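Local coordinates for major pilin protein fimA (Silicibacter pomeroyi, PDB 2IMH), which is of unknown function but belongs to the DUF1028 family and has a layered sandwich of two antiparallel sheets flanked by helices, at residues S6-D11 / M41-G46; Q104-S109 / G123-L128. All coordinates share one frame; numbering follows the deposited sequence.

Interaction 1 (S6-D11 / M41-G46); sequences SILAHD and MSASQG
Leu8 pushes its two methyl branches against strand 41-45, which faces strand 6-11 from a second sheet with the axes of the two segments 7.5 Å apart and running nearly antiparallel. The CD1 methyl lies over the backbone, 3.8 Å from Met41 O, and also reaches the CA of Ser42, whose hydroxyl turns to Gly54 O on the far side. The other methyl, CD2, sits between Met41 CB and Ala43 CB, 4.0 Å from each. Met41, a selenomethionine, is bent at its second and third torsions, which curls CE back to a looser approach of 4.2 Å to Leu8 CD2. No side of the contact opens to solvent; the contrast is rather between this apolar half and a closer polar end. There Ser6 OG lies 3.4 Å from Ala43 CB and donates a 2.7 Å hydrogen bond to Gln45 OE1, meeting the carbonyl at 119° and only 19° from its plane. Gln45 reaches it because CG stands between the backbone N and carbonyl carbon (chi1 56°) and the chain beyond is extended. Its NE2 bonds to Gln85 OE1 and, weakly, to the backbone Ser118 O, which holds the amide from both ends and favours this orientation. A leucine in place of Gln45 would probably leave the buried Ser6 hydroxyl without its main acceptor and Gln85 OE1 without this amide donor. The interface thus illustrates how two sheets can meet mostly through small and apolar groups, while one buried hydroxyl-to-amide bond satisfies polar atoms and ties the layers together.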
loop_
_atom_site.group_PDB
_atom_site.type_symbol
_atom_site.label_atom_id
_atom_site.label_comp_id
_atom_site.label_asym_id
_atom_site.label_seq_id
_atom_site.Cartn_x
_atom_site.Cartn_y
_atom_site.Cartn_z
ATOM N N SER A 6 4.049 -3.133 -5.990
ATOM C CA SER A 6 3.302 -2.343 -4.995
ATOM C C SER A 6 3.032 -0.932 -5.496
ATOM O O SER A 6 3.763 -0.397 -6.334
ATOM C CB SER A 6 4.043 -2.293 -3.662
ATOM O OG SER A 6 5.275 -1.595 -3.760
ATOM N N ILE A 7 1.964 -0.338 -4.990
ATOM C CA ILE A 7 1.628 1.019 -5.381
ATOM C C ILE A 7 1.277 1.775 -4.116
ATOM O O ILE A 7 0.608 1.222 -3.254
ATOM C CB ILE A 7 0.459 1.068 -6.391
ATOM C CG1 ILE A 7 0.216 2.504 -6.860
ATOM C CG2 ILE A 7 -0.812 0.370 -5.854
ATOM C CD1 ILE A 7 -0.475 2.580 -8.184
ATOM N N LEU A 8 1.814 2.985 -3.988
ATOM C CA LEU A 8 1.438 3.925 -2.913
ATOM C C LEU A 8 0.744 5.107 -3.559
ATOM O O LEU A 8 1.160 5.566 -4.624
ATOM C CB LEU A 8 2.658 4.417 -2.141
ATOM C CG LEU A 8 3.621 3.344 -1.611
ATOM C CD1 LEU A 8 4.879 3.974 -0.989
ATOM C CD2 LEU A 8 2.896 2.426 -0.635
ATOM N N ALA A 9 -0.289 5.634 -2.908
ATOM C CA ALA A 9 -0.982 6.783 -3.482
ATOM C C ALA A 9 -1.640 7.640 -2.422
ATOM O O ALA A 9 -1.951 7.161 -1.337
ATOM C CB ALA A 9 -2.042 6.321 -4.494
ATOM N N HIS A 10 -1.844 8.906 -2.783
ATOM C CA HIS A 10 -2.583 9.894 -2.004
ATOM C C HIS A 10 -3.900 10.166 -2.742
ATOM O O HIS A 10 -3.931 10.197 -3.983
ATOM C CB HIS A 10 -1.691 11.158 -1.883
ATOM C CG HIS A 10 -2.401 12.414 -1.467
ATOM N ND1 HIS A 10 -3.183 12.501 -0.334
ATOM C CD2 HIS A 10 -2.343 13.670 -1.979
ATOM C CE1 HIS A 10 -3.635 13.740 -0.205
ATOM N NE2 HIS A 10 -3.135 14.466 -1.186
ATOM N N ASP A 11 -4.984 10.318 -1.986
ATOM C CA ASP A 11 -6.286 10.655 -2.552
ATOM C C ASP A 11 -6.569 12.127 -2.211
ATOM O O ASP A 11 -7.040 12.421 -1.116
ATOM C CB ASP A 11 -7.362 9.761 -1.941
ATOM C CG ASP A 11 -8.745 10.018 -2.523
ATOM O OD1 ASP A 11 -8.852 10.236 -3.737
ATOM O OD2 ASP A 11 -9.725 9.987 -1.751
HETATM N N MSE A 41 3.278 7.114 3.436
HETATM C CA MSE A 41 3.207 5.671 3.177
HETATM C C MSE A 41 4.581 5.134 2.813
HETATM O O MSE A 41 5.411 5.858 2.248
HETATM C CB MSE A 41 2.275 5.391 1.989
HETATM C CG MSE A 41 0.805 5.719 2.209
HETATM SE SE MSE A 41 -0.112 4.534 3.484
HETATM C CE MSE A 41 0.324 2.795 2.645
ATOM N N SER A 42 4.799 3.847 3.081
ATOM C CA SER A 42 6.020 3.204 2.602
ATOM C C SER A 42 5.754 1.786 2.105
ATOM O O SER A 42 4.826 1.121 2.567
ATOM C CB SER A 42 7.096 3.182 3.690
ATOM O OG SER A 42 6.704 2.403 4.797
ATOM N N ALA A 43 6.581 1.348 1.155
ATOM C CA ALA A 43 6.521 -0.022 0.641
ATOM C C ALA A 43 7.944 -0.526 0.717
ATOM O O ALA A 43 8.802 -0.014 0.002
ATOM C CB ALA A 43 6.024 -0.028 -0.826
ATOM N N SER A 44 8.200 -1.494 1.595
ATOM C CA SER A 44 9.565 -2.003 1.764
ATOM C C SER A 44 9.583 -3.453 1.298
ATOM O O SER A 44 8.855 -4.289 1.834
ATOM C CB SER A 44 10.001 -1.864 3.225
ATOM O OG SER A 44 11.304 -2.414 3.443
ATOM N N GLN A 45 10.407 -3.746 0.291
ATOM C CA GLN A 45 10.308 -5.035 -0.404
ATOM C C GLN A 45 11.676 -5.432 -0.957
ATOM O O GLN A 45 12.715 -4.941 -0.473
ATOM C CB GLN A 45 9.247 -4.949 -1.522
ATOM C CG GLN A 45 9.496 -3.832 -2.524
ATOM C CD GLN A 45 8.231 -3.386 -3.262
ATOM O OE1 GLN A 45 7.183 -3.200 -2.643
ATOM N NE2 GLN A 45 8.337 -3.198 -4.588
ATOM N N GLY A 46 11.667 -6.302 -1.963
ATOM C CA GLY A 46 12.917 -6.743 -2.608
ATOM C C GLY A 46 13.345 -8.134 -2.179
ATOM O O GLY A 46 12.594 -8.856 -1.503
#

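Interaction 2 (Q104-S109 / G123-L128); sequences QDIKGS and GDNSVL
Ile106 overlaps the turn that leads into helix 126-137, using both of its branches. The CD1 methyl rests on the backbone, 3.6 Å from Gly123 O and 3.7 Å from Asp124 CA. The shorter branch, CG2, meets the amide of Asn125, its nearest atom being OD1 at 3.4 Å, and the two side chains cross at about a right angle. With CG1 beside the backbone N and CG2 anti to it (chi1 -71°), the branches diverge, CD1 toward Gly123 and Asp124, CG2 toward Asn125. The peptide bond before Ile106 is cis, an uncommon feature that bends the chain just where this side chain is presented. Behind the bend, Lys107 points away from the helix and NZ forms a salt bridge of 2.8 Å with Asp105 OD1, arriving 51° out of the carboxylate plane; the same ammonium group also bonds to Asn103 O. Further along, Leu128 from the first turn of the helix brings CD1 to within 3.2 Å of Gly108 O, a tight methyl-to-carbonyl contact. Leu128 also touches Leu122 and is buried, whereas Ile106 is partly exposed and Asn125 exposed. The arrangement is that of a β-hairpin, strands 108-112 and 115-120, whose second strand runs through a short turn into a helix whose first turn and preceding loop pack against the chain leading into strand 108-112, an edge strand of the sheet.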
loop_
_atom_site.group_PDB
_atom_site.type_symbol
_atom_site.label_atom_id
_atom_site.label_comp_id
_atom_site.label_asym_id
_atom_site.label_seq_id
_atom_site.Cartn_x
_atom_site.Cartn_y
_atom_site.Cartn_z
ATOM N N GLN A 104 15.990 -9.124 -8.238
ATOM C CA GLN A 104 15.844 -9.810 -9.522
ATOM C C GLN A 104 15.199 -8.936 -10.593
ATOM O O GLN A 104 14.261 -8.188 -10.313
ATOM C CB GLN A 104 15.046 -11.100 -9.345
ATOM C CG GLN A 104 15.722 -12.124 -8.429
ATOM C CD GLN A 104 16.888 -12.851 -9.100
ATOM O OE1 GLN A 104 16.942 -12.981 -10.335
ATOM N NE2 GLN A 104 17.834 -13.328 -8.282
ATOM N N ASP A 105 15.702 -9.033 -11.826
ATOM C CA ASP A 105 15.067 -8.352 -12.947
ATOM C C ASP A 105 13.729 -9.009 -13.291
ATOM O O ASP A 105 13.543 -10.173 -13.006
ATOM C CB ASP A 105 15.976 -8.377 -14.178
ATOM C CG ASP A 105 17.238 -7.573 -13.976
ATOM O OD1 ASP A 105 17.150 -6.437 -13.459
ATOM O OD2 ASP A 105 18.326 -8.083 -14.326
ATOM N N ILE A 106 12.794 -8.280 -13.894
ATOM C CA ILE A 106 12.896 -6.854 -14.148
ATOM C C ILE A 106 12.460 -6.062 -12.888
ATOM O O ILE A 106 11.605 -6.530 -12.133
ATOM C CB ILE A 106 12.086 -6.497 -15.434
ATOM C CG1 ILE A 106 12.830 -7.049 -16.669
ATOM C CG2 ILE A 106 11.827 -4.991 -15.541
ATOM C CD1 ILE A 106 11.959 -7.342 -17.871
ATOM N N LYS A 107 13.102 -4.908 -12.656
ATOM C CA LYS A 107 12.867 -4.004 -11.488
ATOM C C LYS A 107 12.867 -2.570 -12.098
ATOM O O LYS A 107 13.639 -2.335 -13.002
ATOM C CB LYS A 107 13.945 -4.230 -10.418
ATOM C CG LYS A 107 15.413 -4.196 -10.932
ATOM C CD LYS A 107 16.374 -4.667 -9.865
ATOM C CE LYS A 107 17.833 -4.633 -10.319
ATOM N NZ LYS A 107 18.246 -5.922 -10.965
ATOM N N GLY A 108 12.135 -1.551 -11.637
ATOM C CA GLY A 108 12.305 -0.812 -10.428
ATOM C C GLY A 108 11.072 0.037 -10.143
ATOM O O GLY A 108 10.237 -0.448 -9.440
ATOM N N SER A 109 10.931 1.266 -10.682
ATOM C CA SER A 109 9.862 2.173 -10.175
ATOM C C SER A 109 9.358 3.253 -11.125
ATOM O O SER A 109 10.061 3.662 -12.054
ATOM C CB SER A 109 10.285 2.827 -8.845
ATOM O OG SER A 109 11.415 3.677 -9.009
ATOM N N GLY A 123 8.023 -9.488 -15.213
ATOM C CA GLY A 123 8.210 -10.059 -16.555
ATOM C C GLY A 123 8.533 -9.030 -17.626
ATOM O O GLY A 123 9.113 -9.368 -18.660
ATOM N N ASP A 124 8.162 -7.778 -17.382
ATOM C CA ASP A 124 8.303 -6.693 -18.360
ATOM C C ASP A 124 8.264 -5.346 -17.686
ATOM O O ASP A 124 7.640 -5.206 -16.634
ATOM C CB ASP A 124 7.143 -6.739 -19.367
ATOM C CG ASP A 124 7.516 -7.439 -20.651
ATOM O OD1 ASP A 124 8.605 -7.138 -21.214
ATOM O OD2 ASP A 124 6.706 -8.281 -21.105
ATOM N N ASN A 125 8.897 -4.340 -18.301
ATOM C CA ASN A 125 8.722 -2.953 -17.855
ATOM C C ASN A 125 7.267 -2.599 -17.724
ATOM O O ASN A 125 6.859 -1.912 -16.774
ATOM C CB ASN A 125 9.339 -1.973 -18.844
ATOM C CG ASN A 125 10.824 -1.814 -18.649
ATOM O OD1 ASN A 125 11.412 -2.388 -17.721
ATOM N ND2 ASN A 125 11.444 -1.023 -19.518
ATOM N N SER A 126 6.482 -3.096 -18.671
ATOM C CA SER A 126 5.106 -2.661 -18.819
ATOM C C SER A 126 4.235 -3.045 -17.632
ATOM O O SER A 126 3.099 -2.584 -17.537
ATOM C CB SER A 126 4.509 -3.211 -20.109
ATOM O OG SER A 126 4.647 -4.613 -20.157
ATOM N N VAL A 127 4.751 -3.897 -16.738
ATOM C CA VAL A 127 4.004 -4.245 -15.528
ATOM C C VAL A 127 3.748 -2.985 -14.695
ATOM O O VAL A 127 2.603 -2.708 -14.321
ATOM C CB VAL A 127 4.703 -5.375 -14.704
ATOM C CG1 VAL A 127 4.015 -5.569 -13.359
ATOM C CG2 VAL A 127 4.679 -6.690 -15.484
ATOM N N LEU A 128 4.800 -2.200 -14.454
ATOM C CA LEU A 128 4.647 -0.973 -13.657
ATOM C C LEU A 128 3.942 0.132 -14.435
ATOM O O LEU A 128 3.163 0.901 -13.870
ATOM C CB LEU A 128 5.994 -0.499 -13.104
ATOM C CG LEU A 128 6.680 -1.515 -12.181
ATOM C CD1 LEU A 128 8.032 -0.994 -11.761
ATOM C CD2 LEU A 128 5.830 -1.874 -10.942
#

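The two contacts come in series along the chain, interaction 1 closing before interaction 2 opens, and their centres lie 16 Å apart with nearest atoms about 5 Å from each other. The six-stranded sheet connects them: strand 115-120 pairs with strand 4-11 on one flank and with the edge strand 108-112 on the other. Interaction 1 joins this sheet to the four-stranded one near the middle of the molecule, whereas interaction 2 brings the start of helix 126-137 against the chain leading into strand 108-112 at the periphery. Farther on, that helix covers Ile7 through Met131 and Phe135. Together they sample successive layers of an α-β-β-α sandwich, consistent with an Ntn-hydrolase-like architecture.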